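Local coordinates for conserved domain protein (Streptococcus pneumoniae, PDB 4IAJ) that is of unknown function but belongs to the DUF4649 family and folds as a small antiparallel sheet packed against helices, at residues 2-14 with 19-31. Residues are numbered along the deposited sequence; the frame is centred on the assembly and turned at random.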
# COMPACT_ATOMS: atom_id res chain seq x y z
N GLY B 2 20.16 -12.63 -31.85
CA GLY B 2 19.49 -13.96 -31.92
C GLY B 2 18.08 -13.96 -31.35
O GLY B 2 17.15 -14.46 -31.98
N VAL B 3 17.95 -13.39 -30.14
CA VAL B 3 16.68 -13.30 -29.41
C VAL B 3 16.22 -11.85 -29.35
O VAL B 3 17.01 -10.97 -29.03
CB VAL B 3 16.83 -13.83 -27.97
CG1 VAL B 3 15.50 -13.80 -27.24
CG2 VAL B 3 17.41 -15.24 -27.98
N LEU B 4 14.94 -11.60 -29.63
CA LEU B 4 14.45 -10.22 -29.64
C LEU B 4 14.55 -9.58 -28.25
O LEU B 4 15.04 -8.46 -28.11
CB LEU B 4 13.00 -10.16 -30.15
CG LEU B 4 12.48 -8.78 -30.57
CD1 LEU B 4 13.19 -8.27 -31.81
CD2 LEU B 4 10.97 -8.82 -30.78
N ASN B 5 14.11 -10.31 -27.22
CA ASN B 5 14.12 -9.80 -25.84
C ASN B 5 15.01 -10.59 -24.90
O ASN B 5 14.86 -11.81 -24.75
CB ASN B 5 12.70 -9.81 -25.29
CG ASN B 5 11.79 -8.91 -26.07
OD1 ASN B 5 12.10 -7.74 -26.28
ND2 ASN B 5 10.66 -9.45 -26.51
N MSE B 6 15.91 -9.89 -24.23
CA MSE B 6 16.78 -10.54 -23.27
C MSE B 6 16.02 -11.18 -22.11
O MSE B 6 16.44 -12.23 -21.64
CB MSE B 6 17.79 -9.54 -22.70
CG MSE B 6 19.15 -10.20 -22.65
SE MSE B 6 20.34 -8.86 -21.89
CE MSE B 6 20.71 -7.95 -23.59
N ILE B 7 14.92 -10.57 -21.67
CA ILE B 7 14.10 -11.12 -20.58
C ILE B 7 12.62 -11.24 -20.96
O ILE B 7 12.02 -10.29 -21.45
CB ILE B 7 14.24 -10.31 -19.28
CG1 ILE B 7 15.69 -10.30 -18.84
CG2 ILE B 7 13.38 -10.90 -18.17
CD1 ILE B 7 15.95 -9.57 -17.55
N GLU B 8 12.06 -12.44 -20.78
CA GLU B 8 10.64 -12.70 -20.92
C GLU B 8 10.19 -13.42 -19.67
O GLU B 8 10.86 -14.34 -19.21
CB GLU B 8 10.35 -13.55 -22.15
CG GLU B 8 10.74 -12.85 -23.45
CD GLU B 8 9.98 -13.36 -24.67
OE1 GLU B 8 9.07 -14.21 -24.53
OE2 GLU B 8 10.30 -12.88 -25.79
N ILE B 9 9.08 -12.98 -19.10
CA ILE B 9 8.57 -13.57 -17.88
C ILE B 9 7.10 -13.90 -18.06
O ILE B 9 6.31 -13.05 -18.46
CB ILE B 9 8.71 -12.62 -16.68
CG1 ILE B 9 10.16 -12.15 -16.50
CG2 ILE B 9 8.21 -13.30 -15.41
CD1 ILE B 9 10.30 -10.99 -15.52
N THR B 10 6.72 -15.14 -17.77
CA THR B 10 5.32 -15.52 -17.83
C THR B 10 4.89 -15.92 -16.43
O THR B 10 5.57 -16.66 -15.74
CB THR B 10 5.07 -16.65 -18.84
OG1 THR B 10 5.39 -16.21 -20.17
CG2 THR B 10 3.61 -17.04 -18.82
N TYR B 11 3.76 -15.38 -16.00
CA TYR B 11 3.25 -15.65 -14.66
C TYR B 11 1.76 -15.86 -14.72
O TYR B 11 1.12 -15.60 -15.75
CB TYR B 11 3.63 -14.51 -13.70
CG TYR B 11 3.12 -13.17 -14.11
CD1 TYR B 11 1.82 -12.78 -13.83
CD2 TYR B 11 3.95 -12.29 -14.77
CE1 TYR B 11 1.36 -11.52 -14.22
CE2 TYR B 11 3.50 -11.05 -15.15
CZ TYR B 11 2.21 -10.67 -14.89
OH TYR B 11 1.81 -9.42 -15.30
N ILE B 12 1.21 -16.38 -13.63
CA ILE B 12 -0.22 -16.70 -13.54
C ILE B 12 -0.84 -15.73 -12.58
O ILE B 12 -0.42 -15.67 -11.43
CB ILE B 12 -0.49 -18.12 -12.99
CG1 ILE B 12 0.43 -19.15 -13.67
CG2 ILE B 12 -1.96 -18.48 -13.16
CD1 ILE B 12 0.24 -19.28 -15.16
N ASP B 13 -1.85 -14.99 -13.04
CA ASP B 13 -2.47 -13.98 -12.19
C ASP B 13 -3.63 -14.59 -11.40
O ASP B 13 -3.86 -15.81 -11.47
CB ASP B 13 -2.90 -12.74 -13.02
CG ASP B 13 -4.05 -12.99 -13.96
OD1 ASP B 13 -4.80 -13.99 -13.82
OD2 ASP B 13 -4.20 -12.16 -14.88
N ALA B 14 -4.34 -13.75 -10.66
CA ALA B 14 -5.38 -14.23 -9.75
C ALA B 14 -6.64 -14.74 -10.47
O ALA B 14 -7.46 -15.43 -9.87
CB ALA B 14 -5.74 -13.13 -8.76
N ARG B 19 0.07 -14.44 -18.08
CA ARG B 19 0.48 -13.12 -18.57
C ARG B 19 1.94 -13.17 -18.90
O ARG B 19 2.72 -13.73 -18.15
CB ARG B 19 0.28 -12.07 -17.50
CG ARG B 19 -1.16 -11.88 -17.05
CD ARG B 19 -2.08 -11.71 -18.23
NE ARG B 19 -3.47 -11.68 -17.80
CZ ARG B 19 -4.52 -12.00 -18.54
NH1 ARG B 19 -4.38 -12.45 -19.81
NH2 ARG B 19 -5.73 -11.90 -17.99
N THR B 20 2.34 -12.55 -20.01
CA THR B 20 3.74 -12.49 -20.39
C THR B 20 4.18 -11.03 -20.50
O THR B 20 3.50 -10.24 -21.14
CB THR B 20 4.00 -13.24 -21.71
OG1 THR B 20 3.64 -14.62 -21.54
CG2 THR B 20 5.47 -13.17 -22.10
N VAL B 21 5.29 -10.69 -19.84
CA VAL B 21 5.93 -9.38 -20.00
C VAL B 21 7.33 -9.61 -20.52
O VAL B 21 7.93 -10.65 -20.25
CB VAL B 21 5.96 -8.54 -18.71
CG1 VAL B 21 4.55 -8.15 -18.31
CG2 VAL B 21 6.64 -9.28 -17.56
N THR B 22 7.84 -8.64 -21.28
CA THR B 22 9.16 -8.75 -21.89
C THR B 22 9.97 -7.48 -21.63
O THR B 22 9.42 -6.38 -21.47
CB THR B 22 9.08 -8.98 -23.42
OG1 THR B 22 8.50 -7.84 -24.06
CG2 THR B 22 8.24 -10.19 -23.75
N PHE B 23 11.28 -7.65 -21.58
CA PHE B 23 12.20 -6.54 -21.44
C PHE B 23 13.26 -6.71 -22.51
O PHE B 23 13.81 -7.79 -22.68
CB PHE B 23 12.76 -6.49 -20.01
CG PHE B 23 11.68 -6.36 -18.96
CD1 PHE B 23 11.20 -5.11 -18.59
CD2 PHE B 23 11.10 -7.50 -18.41
CE1 PHE B 23 10.19 -5.01 -17.65
CE2 PHE B 23 10.08 -7.39 -17.48
CZ PHE B 23 9.62 -6.15 -17.10
N GLU B 24 13.47 -5.64 -23.27
CA GLU B 24 14.41 -5.66 -24.38
C GLU B 24 15.82 -5.82 -23.85
O GLU B 24 16.61 -6.59 -24.39
CB GLU B 24 14.30 -4.40 -25.24
CG GLU B 24 15.13 -4.48 -26.54
CD GLU B 24 14.87 -3.32 -27.49
OE1 GLU B 24 13.80 -2.68 -27.42
OE2 GLU B 24 15.75 -3.06 -28.34
N SER B 25 16.12 -5.13 -22.75
CA SER B 25 17.41 -5.28 -22.08
C SER B 25 17.27 -5.55 -20.59
O SER B 25 16.20 -5.35 -19.98
CB SER B 25 18.26 -4.01 -22.30
OG SER B 25 17.75 -2.93 -21.54
N TYR B 26 18.36 -6.00 -19.99
CA TYR B 26 18.45 -6.20 -18.55
C TYR B 26 18.22 -4.88 -17.82
O TYR B 26 17.53 -4.86 -16.80
CB TYR B 26 19.81 -6.78 -18.16
CG TYR B 26 19.83 -7.39 -16.79
CD1 TYR B 26 20.08 -6.62 -15.66
CD2 TYR B 26 19.59 -8.75 -16.61
CE1 TYR B 26 20.10 -7.19 -14.39
CE2 TYR B 26 19.61 -9.32 -15.36
CZ TYR B 26 19.86 -8.54 -14.25
OH TYR B 26 19.88 -9.14 -13.01
N GLU B 27 18.83 -3.80 -18.33
CA GLU B 27 18.60 -2.46 -17.82
C GLU B 27 17.12 -2.05 -17.86
O GLU B 27 16.67 -1.35 -16.97
CB GLU B 27 19.42 -1.42 -18.60
N ASP B 28 16.37 -2.47 -18.88
CA ASP B 28 14.93 -2.14 -18.93
C ASP B 28 14.21 -2.82 -17.76
O ASP B 28 13.34 -2.23 -17.13
CB ASP B 28 14.26 -2.57 -20.24
CG ASP B 28 14.80 -1.84 -21.46
OD1 ASP B 28 15.32 -0.71 -21.32
OD2 ASP B 28 14.68 -2.40 -22.57
N PHE B 29 14.63 -4.04 -17.44
CA PHE B 29 14.05 -4.78 -16.33
C PHE B 29 14.38 -4.11 -15.00
O PHE B 29 13.50 -3.87 -14.16
CB PHE B 29 14.55 -6.24 -16.38
CG PHE B 29 14.17 -7.03 -15.18
CD1 PHE B 29 12.84 -7.38 -14.96
CD2 PHE B 29 15.12 -7.40 -14.26
CE1 PHE B 29 12.47 -8.10 -13.83
CE2 PHE B 29 14.76 -8.13 -13.13
CZ PHE B 29 13.44 -8.47 -12.92
N GLU B 30 15.65 -3.76 -14.82
CA GLU B 30 16.09 -3.06 -13.61
C GLU B 30 15.35 -1.74 -13.41
O GLU B 30 14.91 -1.43 -12.30
CB GLU B 30 17.60 -2.80 -13.65
CG GLU B 30 18.45 -4.05 -13.54
CD GLU B 30 19.93 -3.74 -13.53
OE1 GLU B 30 20.39 -2.99 -14.42
OE2 GLU B 30 20.64 -4.24 -12.62
N ARG B 31 15.23 -0.96 -14.49
CA ARG B 31 14.45 0.26 -14.48
C ARG B 31 13.02 0.00 -13.99
O ARG B 31 12.51 0.79 -13.19
CB ARG B 31 14.38 0.92 -15.86
CG ARG B 31 15.24 2.16 -16.03
CD ARG B 31 14.79 2.99 -17.23
NE ARG B 31 14.96 2.27 -18.49
CZ ARG B 31 16.12 2.10 -19.12
NH1 ARG B 31 17.25 2.60 -18.62
NH2 ARG B 31 16.16 1.41 -20.26
O HOH W 1 10.34 -5.70 -24.43
O HOH W 2 -5.63 -9.99 -15.66
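Arg19 packs the start of its side chain on Tyr11 at one end of the paired strands. Its CB sits over one face of the phenol ring, 3.8 Å from the centroid, a CH-pi contact displaced toward the rim. CG of Tyr11 stands between its own backbone N and carbonyl carbon (chi1 59°), which turns the ring under Arg19. The Arg19 chain bends at chi2 (-50°) and brings NE to Asp13 OD2, a salt bridge of 3.0 Å. NE meets that oxygen from above the carboxylate plane, and the bond is bent (142°). A water also joins Asp13 OD2 to Arg19 NH2, which in addition hydrogen-bonds to His59 O of a second subunit. Asp13 OD1 is held by Ser15 and Asn17 in the turn.

Strands 7-12 and 19-23 form an antiparallel beta hairpin. Ile7, Ile9 and Tyr11 make hydrogen-bonded pairs with Phe23, Val21 and Arg19, all on one face of the sheet. A classic beta bulge sets Met6 and Ile7 together opposite Phe23. On the opposite face, Thr10 OG1 and Thr20 OG1 share a hydrogen bond of 2.7 Å.

The CD1 end of Ile7 reaches the helix that begins at Tyr26, meeting both Phe29 CB and Tyr26 CD2 at 3.8 Å, while CG2 rests 4.1 Å from Phe23 CD2. Ile9 CD1 touches both Phe23 CE2 and Phe29 CE1. Helix 65-71 adds Ile65 to this core, against Ile9 and Phe29. Ser25 is the N-cap of helix 26-35: its OG accepts from Asp28 N, and Asp28 OD2 accepts from Ser25 N, a capping box.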